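Local coordinates for dual specificity protein phosphatase 12 (PDB 4KI9) that removes phosphate from phosphotyrosine and from phosphoserine or phosphothreonine residues of proteins, through its dual specificity phosphatase catalytic domain, at residues 2-7 against 98-103. The protein carries 2 engineered substitutions. Numbering follows the deposited sequence.
Sequences LEVQPG and AIITAF
Val4 and Ile100 meet methyl to methyl where edge strand 2-5 of the phosphatase sheet faces helix 95-108, a small example of the helix-on-sheet packing that builds the protein tyrosine phosphatase fold. Both branches of the valine converge on a single methyl, with Val4 CG2 3.9 Å and Val4 CG1 4.0 Å from Ile100 CG2. The two side chains run past each other in opposite directions rather than meeting head-on. In the isoleucine CG2 lies anti to the backbone N, while CG1 turns beside that N (chi1 -67°), which leaves the methyl branch to meet Val4.

Nearly one helical turn on, Gln5 reaches the ring of Phe103. Its NE2 comes in at the ring edge, in plane, 3.8 Å from Phe103 CE2, and the amide and ring planes are 71° apart. The amide nitrogen therefore touches the rim of the ring without lying over its pi face, and no hydrogen bond crosses the interface. The two segments bury 126 Å² in all, both sides summed, by van der Waals contact alone.

What brings two successive residues to the helix is a classic beta bulge: Val4 and Gln5 both face Leu8 on strand 8-11. Ile100 also packs on Leu8 and Phe10 of that strand and on Leu119 of helix 112-122, while Phe103 touches Ile75 of helix 68-80. The helix follows the phosphate-binding loop, and the Ile100 side chain lies about 9 Å from that of the engineered Ser89, at the position of the predicted phosphocysteine nucleophile. In the helix backbone that carries the Phe103 ring toward Gln5, Phe103 N donates to Ile99 O at 3.0 Å.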
ATOM      1  N   LEU A   2      -0.412  -6.677  11.526  1.00 33.67           N
ATOM      2  CA  LEU A   2      -0.792  -5.581  12.413  1.00 38.29           C
ATOM      3  C   LEU A   2      -2.036  -4.868  11.902  1.00 35.03           C
ATOM      4  O   LEU A   2      -2.146  -4.563  10.709  1.00 31.14           O
ATOM      5  CB  LEU A   2       0.368  -4.586  12.517  1.00 42.13           C
ATOM      6  CG  LEU A   2       0.499  -3.754  13.790  1.00 57.13           C
ATOM      7  CD1 LEU A   2       1.961  -3.465  14.061  1.00 58.96           C
ATOM      8  CD2 LEU A   2      -0.279  -2.457  13.665  1.00 62.27           C
ATOM      9  N   GLU A   3      -2.966  -4.581  12.804  1.00 33.78           N
ATOM     10  CA  GLU A   3      -4.229  -3.951  12.426  1.00 34.92           C
ATOM     11  C   GLU A   3      -4.133  -2.426  12.384  1.00 36.50           C
ATOM     12  O   GLU A   3      -3.777  -1.807  13.378  1.00 32.47           O
ATOM     13  CB  GLU A   3      -5.321  -4.365  13.403  1.00 41.21           C
ATOM     14  CG  GLU A   3      -6.669  -3.733  13.126  1.00 51.36           C
ATOM     15  CD  GLU A   3      -7.784  -4.424  13.879  1.00 56.85           C
ATOM     16  OE1 GLU A   3      -8.962  -4.076  13.664  1.00 64.44           O
ATOM     17  OE2 GLU A   3      -7.475  -5.324  14.683  1.00 53.41           O
ATOM     18  N   VAL A   4      -4.462  -1.829  11.240  1.00 28.93           N
ATOM     19  CA  VAL A   4      -4.340  -0.384  11.042  1.00 32.39           C
ATOM     20  C   VAL A   4      -5.620   0.310  11.476  1.00 36.42           C
ATOM     21  O   VAL A   4      -5.602   1.411  12.029  1.00 33.25           O
ATOM     22  CB  VAL A   4      -4.108  -0.032   9.552  1.00 34.53           C
ATOM     23  CG1 VAL A   4      -3.943   1.473   9.380  1.00 31.27           C
ATOM     24  CG2 VAL A   4      -2.900  -0.757   9.014  1.00 35.69           C
ATOM     25  N   GLN A   5      -6.733  -0.351  11.190  1.00 33.71           N
ATOM     26  CA  GLN A   5      -8.058   0.091  11.584  1.00 32.02           C
ATOM     27  C   GLN A   5      -8.940  -1.135  11.375  1.00 33.04           C
ATOM     28  O   GLN A   5      -8.462  -2.132  10.841  1.00 34.29           O
ATOM     29  CB  GLN A   5      -8.499   1.298  10.749  1.00 35.49           C
ATOM     30  CG  GLN A   5      -8.416   1.131   9.243  1.00 36.24           C
ATOM     31  CD  GLN A   5      -8.568   2.457   8.524  1.00 38.42           C
ATOM     32  OE1 GLN A   5      -7.985   3.460   8.932  1.00 40.98           O
ATOM     33  NE2 GLN A   5      -9.379   2.478   7.474  1.00 36.10           N
ATOM     34  N   PRO A   6     -10.204  -1.100  11.826  1.00 35.29           N
ATOM     35  CA  PRO A   6     -10.944  -2.367  11.719  1.00 34.92           C
ATOM     36  C   PRO A   6     -11.081  -2.891  10.281  1.00 27.82           C
ATOM     37  O   PRO A   6     -11.437  -2.144   9.366  1.00 26.59           O
ATOM     38  CB  PRO A   6     -12.308  -2.048  12.348  1.00 32.35           C
ATOM     39  CG  PRO A   6     -12.352  -0.562  12.523  1.00 43.36           C
ATOM     40  CD  PRO A   6     -10.935  -0.094  12.616  1.00 43.58           C
ATOM     41  N   GLY A   7     -10.747  -4.166  10.093  1.00 25.52           N
ATOM     42  CA  GLY A   7     -10.819  -4.804   8.784  1.00 21.98           C
ATOM     43  C   GLY A   7      -9.632  -4.518   7.872  1.00 22.26           C
ATOM     44  O   GLY A   7      -9.621  -4.929   6.717  1.00 24.86           O
ATOM     45  N   ALA A  98       3.984   1.918   2.429  1.00 22.60           N
ATOM     46  CA  ALA A  98       3.635   2.953   1.451  1.00 22.49           C
ATOM     47  C   ALA A  98       2.189   2.814   0.940  1.00 21.21           C
ATOM     48  O   ALA A  98       1.448   3.804   0.830  1.00 18.13           O
ATOM     49  CB  ALA A  98       4.619   2.932   0.286  1.00 18.33           C
ATOM     50  N   ILE A  99       1.780   1.588   0.639  1.00 18.37           N
ATOM     51  CA  ILE A  99       0.422   1.358   0.138  1.00 21.52           C
ATOM     52  C   ILE A  99      -0.620   1.723   1.189  1.00 19.81           C
ATOM     53  O   ILE A  99      -1.612   2.386   0.889  1.00 18.29           O
ATOM     54  CB  ILE A  99       0.211  -0.112  -0.306  1.00 20.58           C
ATOM     55  CG1 ILE A  99       1.093  -0.442  -1.511  1.00 26.55           C
ATOM     56  CG2 ILE A  99      -1.254  -0.386  -0.645  1.00 16.98           C
ATOM     57  CD1 ILE A  99       0.910   0.492  -2.704  1.00 28.58           C
ATOM     58  N   ILE A 100      -0.412   1.271   2.420  1.00 21.09           N
ATOM     59  CA  ILE A 100      -1.346   1.609   3.497  1.00 21.28           C
ATOM     60  C   ILE A 100      -1.441   3.120   3.676  1.00 25.60           C
ATOM     61  O   ILE A 100      -2.536   3.679   3.794  1.00 22.09           O
ATOM     62  CB  ILE A 100      -0.914   0.969   4.831  1.00 25.32           C
ATOM     63  CG1 ILE A 100      -1.032  -0.547   4.738  1.00 21.46           C
ATOM     64  CG2 ILE A 100      -1.783   1.484   5.980  1.00 26.37           C
ATOM     65  CD1 ILE A 100      -2.473  -1.016   4.575  1.00 24.88           C
ATOM     66  N   THR A 101      -0.282   3.778   3.684  1.00 26.66           N
ATOM     67  CA  THR A 101      -0.239   5.226   3.843  1.00 24.62           C
ATOM     68  C   THR A 101      -1.041   5.904   2.734  1.00 21.79           C
ATOM     69  O   THR A 101      -1.838   6.811   3.001  1.00 23.43           O
ATOM     70  CB  THR A 101       1.204   5.759   3.888  1.00 24.61           C
ATOM     71  OG1 THR A 101       1.930   5.082   4.927  1.00 26.14           O
ATOM     72  CG2 THR A 101       1.219   7.277   4.178  1.00 23.64           C
ATOM     73  N   ALA A 102      -0.867   5.436   1.497  1.00 16.60           N
ATOM     74  CA  ALA A 102      -1.592   6.017   0.376  1.00 20.92           C
ATOM     75  C   ALA A 102      -3.097   5.852   0.577  1.00 16.08           C
ATOM     76  O   ALA A 102      -3.886   6.759   0.293  1.00 19.01           O
ATOM     77  CB  ALA A 102      -1.148   5.383  -0.941  1.00 19.81           C
ATOM     78  N   PHE A 103      -3.496   4.694   1.073  1.00 16.65           N
ATOM     79  CA  PHE A 103      -4.917   4.444   1.323  1.00 19.70           C
ATOM     80  C   PHE A 103      -5.479   5.387   2.387  1.00 19.91           C
ATOM     81  O   PHE A 103      -6.565   5.948   2.238  1.00 19.22           O
ATOM     82  CB  PHE A 103      -5.108   3.005   1.782  1.00 18.35           C
ATOM     83  CG  PHE A 103      -6.515   2.696   2.200  1.00 22.72           C
ATOM     84  CD1 PHE A 103      -7.470   2.340   1.248  1.00 15.42           C
ATOM     85  CD2 PHE A 103      -6.886   2.767   3.536  1.00 21.70           C
ATOM     86  CE1 PHE A 103      -8.766   2.054   1.633  1.00 18.66           C
ATOM     87  CE2 PHE A 103      -8.172   2.498   3.922  1.00 24.34           C
ATOM     88  CZ  PHE A 103      -9.118   2.135   2.971  1.00 23.91           C
TER